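Local coordinates for protein argonaute (Methanocaldococcus jannaschii, PDB 5G5S), which uses short single-stranded DNA guides to bind complementary target strands and slices the target DNA, and may thereby help defend against invading genetic elements, at residues Glu179-Lys184 / Asp440-Glu445; Lys165-Phe170 / Pro239-Glu244; Ala430-Lys435 / Lys449-Leu454. All blocks are in the same frame, centred on the assembly; numbering follows the deposited sequence.

Contact 1 (Glu179-Lys184 / Asp440-Glu445); sequences EEYVGK and DNDYYE
Glu180, on the turn that follows helix 175-179, lays its side chain against Asp442 and Glu445 near the start of helix 442-452. CB of Glu180 sits 4.0 Å from CG of Asp442. CG of Glu180 comes next, 3.9 Å from CB of Asp442 and close to that residue's carbonyl O, the two side chains running past each other in opposite directions. The chain then bends at chi2 (-47°), which turns the carboxylate toward Glu445. There CD packs on CB of Glu445, and OE1 of Glu180 approaches that same CB to 3.3 Å. Glu180 thus meets Asp442 mainly through methylene groups and Glu445 by setting its carboxylate on that residue's CB. OE1 of Glu180 is also 4.1 Å from OD1 of Asp442, a closeness that probably costs some electrostatic energy; a long, weak ion pair of Glu180 with Lys698 may offset part of it. Tyr181 adds its outer end, with OH 3.5 Å from OD2 of Asp442 and ring and carboxylate planes 84° apart. The contact joins the PAZ side of the protein to the Mid domain: Leu177 of helix 175-179 touches Asp442 and Tyr443, while Glu445 also leans on Asn460 of strand 456-462.

Contact 2 (Lys165-Phe170 / Pro239-Glu244); sequences KHLWDF and PIMYCE
Trp168 and Pro239 meet in a CH-pi contact within the PAZ domain. The proline lies over one face of the indole, its CD 3.5 Å from the centroid of the six-membered ring of Trp168 and 16° off the ring normal. CD of Pro239 is offset toward the rim, closest to CH2 of Trp168 at 3.4 Å, and CG of Pro239 follows beside it, 3.7 Å from CZ3 of Trp168. With CG of Trp168 anti to the backbone N (chi1 -174°), the ring is brought to Pro239 with one face turned to the pyrrolidine. The other kind of contact is aliphatic. CD2 of Leu167 touches the methyl CE of Met241 at 3.7 Å, with SD of Met241 close behind, the two side chains crossing at about a right angle. Met241 is extended through chi1 and chi2 and bends only at chi3, so it is the methyl end that turns onto the leucine. These pairs are buried and rely on shape and dispersion rather than polar bonds. Around them, Leu178 of helix 175-179 packs on Leu167, Pro239 and Met241, Ile198 of strand 194-200 touches Leu167 and Met241, and Leu257 of strand 255-260 backs Leu167, so that short helix 167-170 is seated against strands 194-200 and 255-260.

Contact 3 (Ala430-Lys435 / Lys449-Leu454); sequences ALIIGK and KQLFDL
Leu451, on helix 442-452, reaches Ala430 and Ile432 of strand 428-434 inside a beta-alpha-beta unit of the Mid domain, in which the helix connects this strand to the parallel strand 456-462. Here one helix side chain meets two alternate residues of the strand. Leu451 contributes the larger share of the buried surface, and its touching is done by a single methyl, CD2. That methyl of Leu451 lies 3.8 Å from CB of Ala430 and is nearly as close to the end of Ile432, bridging the two strand residues.

Ala430 and Ile432 direct their CB atoms toward the helix, while Leu431 between them points its CB away, as expected of neighbours along an extended strand. On the opposite face of the sheet Leu431 packs on Val379, Met382 and Phe383 of helix 372-390, so helices cover the strand on both faces. The small side chain of Ala430 presents only its methyl, whereas the longer Ile432 comes up to Leu451 tip to tip. Its CG1 is anti to the carbonyl carbon (chi1 -59°), and chi2 of 150° carries CD1 outward to the leucine.

Backbone bonds of Ala430 to Ile457 and Gln459, and of Leu431 to Tyr361 and Leu363, hold the strand between its two parallel neighbours. Ser458 of strand 456-462 touches all three residues of the contact, and Ile416 of helix 412-420 lies against Leu451. All three touching residues are buried, and the contacts between the segments are apolar: CD1, the end of the CG1 branch of Ile432, stops 3.9 Å from CD2 of Leu451.

Helix 442-452 ties contacts 1 and 3 together: its beginning meets the loop 179-184, and its later part packs on the Mid sheet, with the two centres about 14 Å apart. A salt bridge of 2.8 Å from Glu179 OE1 to Lys449 NZ and a probable hydrogen bond from Lys435 N to Tyr444 OH join them further. Contact 2 lies about 13 Å from contact 1, centre to centre, and meets it where Tyr181 packs on Phe170; contacts 2 and 3 do not touch. Each contact lies near a ligand-binding residue: the side chain of Met241 is about 8 Å from that of Tyr196, which interacts with the guide 3'-end; those of Glu445 and Ile432 are about 6 and 7 Å from that of Gln459, a divalent-metal ligand.

Contact 1 (Glu179-Lys184 / Asp440-Glu445)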
loop_
_atom_site.group_PDB
_atom_site.type_symbol
_atom_site.label_atom_id
_atom_site.label_comp_id
_atom_site.label_asym_id
_atom_site.label_seq_id
_atom_site.Cartn_x
_atom_site.Cartn_y
_atom_site.Cartn_z
ATOM N N GLU A 179 9.598 5.686 -15.062
ATOM C CA GLU A 179 9.856 4.635 -14.062
ATOM C C GLU A 179 9.290 5.008 -12.687
ATOM O O GLU A 179 8.798 4.138 -11.975
ATOM C CB GLU A 179 11.353 4.295 -13.976
ATOM C CG GLU A 179 11.927 3.797 -15.293
ATOM C CD GLU A 179 13.402 3.450 -15.350
ATOM O OE1 GLU A 179 14.181 3.944 -14.502
ATOM O OE2 GLU A 179 13.784 2.709 -16.282
ATOM N N GLU A 180 9.299 6.310 -12.349
ATOM C CA GLU A 180 8.742 6.849 -11.107
ATOM C C GLU A 180 7.212 6.682 -11.024
ATOM O O GLU A 180 6.637 6.901 -9.957
ATOM C CB GLU A 180 9.121 8.332 -10.955
ATOM C CG GLU A 180 10.517 8.561 -10.407
ATOM C CD GLU A 180 10.886 7.744 -9.186
ATOM O OE1 GLU A 180 10.148 7.808 -8.174
ATOM O OE2 GLU A 180 11.900 7.012 -9.254
ATOM N N TYR A 181 6.564 6.323 -12.157
ATOM C CA TYR A 181 5.122 6.117 -12.273
ATOM C C TYR A 181 4.696 4.653 -12.153
ATOM O O TYR A 181 3.502 4.358 -12.202
ATOM C CB TYR A 181 4.534 6.867 -13.495
ATOM C CG TYR A 181 4.473 8.359 -13.245
ATOM C CD1 TYR A 181 5.600 9.158 -13.405
ATOM C CD2 TYR A 181 3.330 8.949 -12.715
ATOM C CE1 TYR A 181 5.580 10.516 -13.089
ATOM C CE2 TYR A 181 3.295 10.305 -12.394
ATOM C CZ TYR A 181 4.421 11.088 -12.593
ATOM O OH TYR A 181 4.399 12.422 -12.275
ATOM N N VAL A 182 5.670 3.746 -11.909
ATOM C CA VAL A 182 5.400 2.327 -11.658
ATOM C C VAL A 182 4.595 2.246 -10.335
ATOM O O VAL A 182 5.009 2.819 -9.324
ATOM C CB VAL A 182 6.690 1.457 -11.625
ATOM C CG1 VAL A 182 6.382 0.036 -11.180
ATOM C CG2 VAL A 182 7.385 1.446 -12.981
ATOM N N GLY A 183 3.424 1.622 -10.401
ATOM C CA GLY A 183 2.513 1.502 -9.269
ATOM C C GLY A 183 1.326 2.436 -9.353
ATOM O O GLY A 183 0.413 2.358 -8.526
ATOM N N LYS A 184 1.337 3.334 -10.353
ATOM C CA LYS A 184 0.254 4.278 -10.595
ATOM C C LYS A 184 -0.791 3.638 -11.516
ATOM O O LYS A 184 -0.489 2.680 -12.242
ATOM C CB LYS A 184 0.795 5.592 -11.191
ATOM N N ASP A 440 8.199 17.757 -10.781
ATOM C CA ASP A 440 9.639 17.586 -10.966
ATOM C C ASP A 440 10.368 17.031 -9.737
ATOM O O ASP A 440 11.529 16.654 -9.865
ATOM C CB ASP A 440 10.291 18.891 -11.479
ATOM C CG ASP A 440 10.103 19.217 -12.957
ATOM O OD1 ASP A 440 9.188 18.635 -13.590
ATOM O OD2 ASP A 440 10.850 20.081 -13.475
ATOM N N ASN A 441 9.691 16.935 -8.563
ATOM C CA ASN A 441 10.250 16.344 -7.328
ATOM C C ASN A 441 10.689 14.879 -7.543
ATOM O O ASN A 441 11.541 14.381 -6.813
ATOM C CB ASN A 441 9.247 16.422 -6.169
ATOM C CG ASN A 441 9.256 17.715 -5.388
ATOM O OD1 ASN A 441 10.278 18.409 -5.265
ATOM N ND2 ASN A 441 8.115 18.036 -4.788
ATOM N N ASP A 442 10.116 14.208 -8.564
ATOM C CA ASP A 442 10.452 12.845 -8.965
ATOM C C ASP A 442 11.899 12.731 -9.460
ATOM O O ASP A 442 12.471 11.644 -9.385
ATOM C CB ASP A 442 9.450 12.315 -10.004
ATOM C CG ASP A 442 8.113 11.884 -9.411
ATOM O OD1 ASP A 442 8.100 11.391 -8.253
ATOM O OD2 ASP A 442 7.087 12.002 -10.115
ATOM N N TYR A 443 12.503 13.859 -9.927
ATOM C CA TYR A 443 13.901 13.912 -10.358
ATOM C C TYR A 443 14.828 13.668 -9.164
ATOM O O TYR A 443 15.892 13.080 -9.334
ATOM C CB TYR A 443 14.238 15.242 -11.058
ATOM C CG TYR A 443 13.755 15.355 -12.492
ATOM C CD1 TYR A 443 14.243 14.508 -13.484
ATOM C CD2 TYR A 443 12.874 16.365 -12.873
ATOM C CE1 TYR A 443 13.818 14.622 -14.807
ATOM C CE2 TYR A 443 12.455 16.499 -14.197
ATOM C CZ TYR A 443 12.933 15.629 -15.164
ATOM O OH TYR A 443 12.520 15.759 -16.471
ATOM N N TYR A 444 14.398 14.068 -7.948
ATOM C CA TYR A 444 15.135 13.817 -6.704
ATOM C C TYR A 444 15.130 12.326 -6.382
ATOM O O TYR A 444 16.131 11.804 -5.889
ATOM C CB TYR A 444 14.561 14.630 -5.529
ATOM C CG TYR A 444 14.767 16.130 -5.639
ATOM C CD1 TYR A 444 16.040 16.670 -5.815
ATOM C CD2 TYR A 444 13.702 17.012 -5.477
ATOM C CE1 TYR A 444 16.235 18.051 -5.900
ATOM C CE2 TYR A 444 13.890 18.393 -5.528
ATOM C CZ TYR A 444 15.156 18.906 -5.755
ATOM O OH TYR A 444 15.346 20.260 -5.815
ATOM N N GLU A 445 14.014 11.636 -6.699
ATOM C CA GLU A 445 13.857 10.186 -6.526
ATOM C C GLU A 445 14.712 9.456 -7.583
ATOM O O GLU A 445 15.270 8.393 -7.295
ATOM C CB GLU A 445 12.373 9.773 -6.634
ATOM C CG GLU A 445 11.480 10.260 -5.497
ATOM C CD GLU A 445 11.836 9.753 -4.113
ATOM O OE1 GLU A 445 12.128 8.543 -3.966
ATOM O OE2 GLU A 445 11.835 10.579 -3.172
#

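Contact 2 (Lys165-Phe170 / Pro239-Glu244)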
loop_
_atom_site.group_PDB
_atom_site.type_symbol
_atom_site.label_atom_id
_atom_site.label_comp_id
_atom_site.label_asym_id
_atom_site.label_seq_id
_atom_site.Cartn_x
_atom_site.Cartn_y
_atom_site.Cartn_z
ATOM N N LYS A 165 -3.511 15.361 -20.364
ATOM C CA LYS A 165 -2.249 15.320 -21.109
ATOM C C LYS A 165 -1.757 13.881 -20.934
ATOM O O LYS A 165 -1.739 13.384 -19.802
ATOM C CB LYS A 165 -1.224 16.316 -20.510
ATOM C CG LYS A 165 0.088 16.423 -21.296
ATOM C CD LYS A 165 1.224 17.003 -20.457
ATOM C CE LYS A 165 1.300 18.511 -20.490
ATOM N NZ LYS A 165 2.341 19.029 -19.566
ATOM N N HIS A 166 -1.414 13.197 -22.040
ATOM C CA HIS A 166 -0.970 11.801 -21.995
ATOM C C HIS A 166 0.300 11.545 -21.173
ATOM O O HIS A 166 1.088 12.461 -20.931
ATOM C CB HIS A 166 -0.833 11.234 -23.394
ATOM C CG HIS A 166 0.307 11.824 -24.143
ATOM N ND1 HIS A 166 0.125 12.904 -24.984
ATOM C CD2 HIS A 166 1.616 11.490 -24.130
ATOM C CE1 HIS A 166 1.313 13.157 -25.498
ATOM N NE2 HIS A 166 2.246 12.345 -24.996
ATOM N N LEU A 167 0.501 10.280 -20.788
ATOM C CA LEU A 167 1.605 9.811 -19.960
ATOM C C LEU A 167 3.032 10.184 -20.424
ATOM O O LEU A 167 3.813 10.636 -19.585
ATOM C CB LEU A 167 1.421 8.316 -19.615
ATOM C CG LEU A 167 2.411 7.618 -18.682
ATOM C CD1 LEU A 167 2.538 8.327 -17.346
ATOM C CD2 LEU A 167 2.001 6.178 -18.469
ATOM N N TRP A 168 3.348 10.067 -21.735
ATOM C CA TRP A 168 4.676 10.416 -22.276
ATOM C C TRP A 168 5.027 11.912 -22.209
ATOM O O TRP A 168 6.136 12.244 -21.775
ATOM C CB TRP A 168 4.906 9.821 -23.676
ATOM C CG TRP A 168 6.291 10.002 -24.252
ATOM C CD1 TRP A 168 6.602 10.489 -25.490
ATOM C CD2 TRP A 168 7.547 9.701 -23.614
ATOM N NE1 TRP A 168 7.966 10.495 -25.670
ATOM C CE2 TRP A 168 8.571 10.015 -24.536
ATOM C CE3 TRP A 168 7.907 9.182 -22.356
ATOM C CZ2 TRP A 168 9.931 9.824 -24.242
ATOM C CZ3 TRP A 168 9.254 9.037 -22.049
ATOM C CH2 TRP A 168 10.248 9.337 -22.991
ATOM N N ASP A 169 4.099 12.811 -22.623
ATOM C CA ASP A 169 4.331 14.265 -22.562
ATOM C C ASP A 169 4.316 14.731 -21.126
ATOM O O ASP A 169 5.069 15.642 -20.767
ATOM C CB ASP A 169 3.274 15.065 -23.354
ATOM C CG ASP A 169 3.579 15.300 -24.826
ATOM O OD1 ASP A 169 4.197 14.407 -25.459
ATOM O OD2 ASP A 169 3.088 16.315 -25.379
ATOM N N PHE A 170 3.455 14.101 -20.300
ATOM C CA PHE A 170 3.318 14.422 -18.891
ATOM C C PHE A 170 4.643 14.216 -18.163
ATOM O O PHE A 170 5.041 15.076 -17.366
ATOM C CB PHE A 170 2.168 13.613 -18.260
ATOM C CG PHE A 170 1.931 13.942 -16.812
ATOM C CD1 PHE A 170 1.221 15.081 -16.448
ATOM C CD2 PHE A 170 2.475 13.155 -15.807
ATOM C CE1 PHE A 170 1.027 15.404 -15.103
ATOM C CE2 PHE A 170 2.288 13.485 -14.466
ATOM C CZ PHE A 170 1.551 14.597 -14.121
ATOM N N PRO A 239 9.816 5.092 -25.022
ATOM C CA PRO A 239 10.020 3.772 -24.394
ATOM C C PRO A 239 8.899 2.791 -24.690
ATOM O O PRO A 239 7.798 3.206 -25.044
ATOM C CB PRO A 239 10.070 4.085 -22.889
ATOM C CG PRO A 239 10.227 5.553 -22.783
ATOM C CD PRO A 239 9.587 6.127 -23.997
ATOM N N ILE A 240 9.192 1.492 -24.560
ATOM C CA ILE A 240 8.211 0.430 -24.755
ATOM C C ILE A 240 7.770 -0.014 -23.363
ATOM O O ILE A 240 8.447 -0.799 -22.713
ATOM C CB ILE A 240 8.725 -0.740 -25.655
ATOM C CG1 ILE A 240 9.422 -0.254 -26.969
ATOM C CG2 ILE A 240 7.627 -1.778 -25.924
ATOM C CD1 ILE A 240 8.621 0.683 -27.955
ATOM N N MET A 241 6.664 0.541 -22.890
ATOM C CA MET A 241 6.115 0.237 -21.571
ATOM C C MET A 241 5.422 -1.131 -21.569
ATOM O O MET A 241 5.013 -1.622 -22.621
ATOM C CB MET A 241 5.128 1.351 -21.179
ATOM C CG MET A 241 4.626 1.283 -19.756
ATOM S SD MET A 241 3.547 2.682 -19.426
ATOM C CE MET A 241 4.489 3.478 -18.247
ATOM N N TYR A 242 5.313 -1.743 -20.389
ATOM C CA TYR A 242 4.621 -3.010 -20.180
ATOM C C TYR A 242 3.744 -2.883 -18.943
ATOM O O TYR A 242 4.017 -2.033 -18.100
ATOM C CB TYR A 242 5.617 -4.188 -20.087
ATOM C CG TYR A 242 6.119 -4.635 -21.445
ATOM C CD1 TYR A 242 7.233 -4.040 -22.030
ATOM C CD2 TYR A 242 5.454 -5.623 -22.165
ATOM C CE1 TYR A 242 7.675 -4.419 -23.297
ATOM C CE2 TYR A 242 5.888 -6.015 -23.429
ATOM C CZ TYR A 242 6.999 -5.409 -23.993
ATOM O OH TYR A 242 7.435 -5.799 -25.239
ATOM N N CYS A 243 2.670 -3.673 -18.852
ATOM C CA CYS A 243 1.757 -3.595 -17.708
ATOM C C CYS A 243 1.524 -4.922 -16.995
ATOM O O CYS A 243 1.950 -5.968 -17.486
ATOM C CB CYS A 243 0.448 -2.911 -18.093
ATOM S SG CYS A 243 0.615 -1.142 -18.453
ATOM N N GLU A 244 0.854 -4.865 -15.826
ATOM C CA GLU A 244 0.562 -6.012 -14.963
ATOM C C GLU A 244 -0.359 -7.102 -15.552
ATOM O O GLU A 244 0.030 -8.272 -15.560
ATOM C CB GLU A 244 0.047 -5.539 -13.595
#

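Contact 3 (Ala430-Lys435 / Lys449-Leu454)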
loop_
_atom_site.group_PDB
_atom_site.type_symbol
_atom_site.label_atom_id
_atom_site.label_comp_id
_atom_site.label_asym_id
_atom_site.label_seq_id
_atom_site.Cartn_x
_atom_site.Cartn_y
_atom_site.Cartn_z
ATOM N N ALA A 430 24.733 10.007 0.894
ATOM C CA ALA A 430 24.547 11.276 0.199
ATOM C C ALA A 430 23.353 12.017 0.773
ATOM O O ALA A 430 22.264 11.466 0.837
ATOM C CB ALA A 430 24.389 11.062 -1.297
ATOM N N LEU A 431 23.574 13.248 1.237
ATOM C CA LEU A 431 22.504 14.082 1.771
ATOM C C LEU A 431 22.132 15.066 0.666
ATOM O O LEU A 431 22.961 15.874 0.246
ATOM C CB LEU A 431 22.951 14.797 3.060
ATOM C CG LEU A 431 21.928 15.699 3.755
ATOM C CD1 LEU A 431 20.825 14.882 4.431
ATOM C CD2 LEU A 431 22.610 16.611 4.763
ATOM N N ILE A 432 20.913 14.921 0.135
ATOM C CA ILE A 432 20.405 15.742 -0.959
ATOM C C ILE A 432 19.547 16.888 -0.399
ATOM O O ILE A 432 18.536 16.643 0.267
ATOM C CB ILE A 432 19.646 14.872 -2.013
ATOM C CG1 ILE A 432 20.546 13.775 -2.617
ATOM C CG2 ILE A 432 19.007 15.729 -3.111
ATOM C CD1 ILE A 432 19.754 12.499 -3.055
ATOM N N ILE A 433 19.974 18.138 -0.669
ATOM C CA ILE A 433 19.264 19.356 -0.272
ATOM C C ILE A 433 18.591 19.903 -1.542
ATOM O O ILE A 433 19.271 20.351 -2.475
ATOM C CB ILE A 433 20.201 20.411 0.401
ATOM C CG1 ILE A 433 21.272 19.786 1.356
ATOM C CG2 ILE A 433 19.404 21.562 1.047
ATOM C CD1 ILE A 433 20.768 19.117 2.641
ATOM N N GLY A 434 17.267 19.810 -1.578
ATOM C CA GLY A 434 16.473 20.249 -2.717
ATOM C C GLY A 434 15.434 21.302 -2.403
ATOM O O GLY A 434 15.402 21.842 -1.295
ATOM N N LYS A 435 14.582 21.598 -3.395
ATOM C CA LYS A 435 13.510 22.594 -3.299
ATOM C C LYS A 435 12.187 22.099 -3.903
ATOM O O LYS A 435 12.189 21.110 -4.640
ATOM C CB LYS A 435 13.946 23.953 -3.896
ATOM C CG LYS A 435 14.390 23.917 -5.355
ATOM C CD LYS A 435 14.290 25.289 -6.003
ATOM C CE LYS A 435 13.029 25.436 -6.823
ATOM N NZ LYS A 435 12.983 26.737 -7.534
ATOM N N LYS A 449 17.880 6.725 -6.680
ATOM C CA LYS A 449 17.896 5.436 -7.355
ATOM C C LYS A 449 19.237 5.198 -8.066
ATOM O O LYS A 449 19.899 4.198 -7.790
ATOM C CB LYS A 449 16.701 5.347 -8.317
ATOM C CG LYS A 449 16.558 4.028 -9.055
ATOM C CD LYS A 449 15.306 4.033 -9.904
ATOM C CE LYS A 449 15.488 4.606 -11.289
ATOM N NZ LYS A 449 14.180 4.947 -11.911
ATOM N N GLN A 450 19.634 6.135 -8.943
ATOM C CA GLN A 450 20.885 6.116 -9.716
ATOM C C GLN A 450 22.132 6.202 -8.834
ATOM O O GLN A 450 23.186 5.696 -9.219
ATOM C CB GLN A 450 20.896 7.229 -10.779
ATOM C CG GLN A 450 19.937 6.982 -11.943
ATOM C CD GLN A 450 20.226 7.846 -13.149
ATOM O OE1 GLN A 450 20.634 9.008 -13.044
ATOM N NE2 GLN A 450 19.993 7.294 -14.331
ATOM N N LEU A 451 22.008 6.868 -7.673
ATOM C CA LEU A 451 23.048 7.019 -6.656
ATOM C C LEU A 451 23.288 5.650 -6.014
ATOM O O LEU A 451 24.439 5.277 -5.815
ATOM C CB LEU A 451 22.570 8.021 -5.586
ATOM C CG LEU A 451 23.440 9.229 -5.214
ATOM C CD1 LEU A 451 24.210 9.781 -6.386
ATOM C CD2 LEU A 451 22.587 10.317 -4.602
ATOM N N PHE A 452 22.202 4.892 -5.720
ATOM C CA PHE A 452 22.295 3.551 -5.131
ATOM C C PHE A 452 22.939 2.502 -6.063
ATOM O O PHE A 452 23.569 1.559 -5.575
ATOM C CB PHE A 452 20.949 3.072 -4.564
ATOM C CG PHE A 452 21.077 1.749 -3.852
ATOM C CD1 PHE A 452 21.652 1.676 -2.588
ATOM C CD2 PHE A 452 20.729 0.560 -4.489
ATOM C CE1 PHE A 452 21.843 0.445 -1.963
ATOM C CE2 PHE A 452 20.964 -0.672 -3.882
ATOM C CZ PHE A 452 21.500 -0.723 -2.615
ATOM N N ASP A 453 22.794 2.673 -7.392
ATOM C CA ASP A 453 23.410 1.802 -8.394
ATOM C C ASP A 453 24.948 1.881 -8.298
ATOM O O ASP A 453 25.639 0.951 -8.714
ATOM C CB ASP A 453 22.957 2.209 -9.805
ATOM C CG ASP A 453 21.677 1.559 -10.295
ATOM O OD1 ASP A 453 21.201 0.602 -9.636
ATOM O OD2 ASP A 453 21.184 1.963 -11.371
ATOM N N LEU A 454 25.452 2.998 -7.729
ATOM C CA LEU A 454 26.853 3.345 -7.454
ATOM C C LEU A 454 27.203 3.033 -5.966
ATOM O O LEU A 454 28.234 3.493 -5.474
ATOM C CB LEU A 454 27.022 4.864 -7.705
ATOM C CG LEU A 454 27.483 5.358 -9.081
ATOM C CD1 LEU A 454 26.408 5.177 -10.152
ATOM C CD2 LEU A 454 27.809 6.820 -9.015
#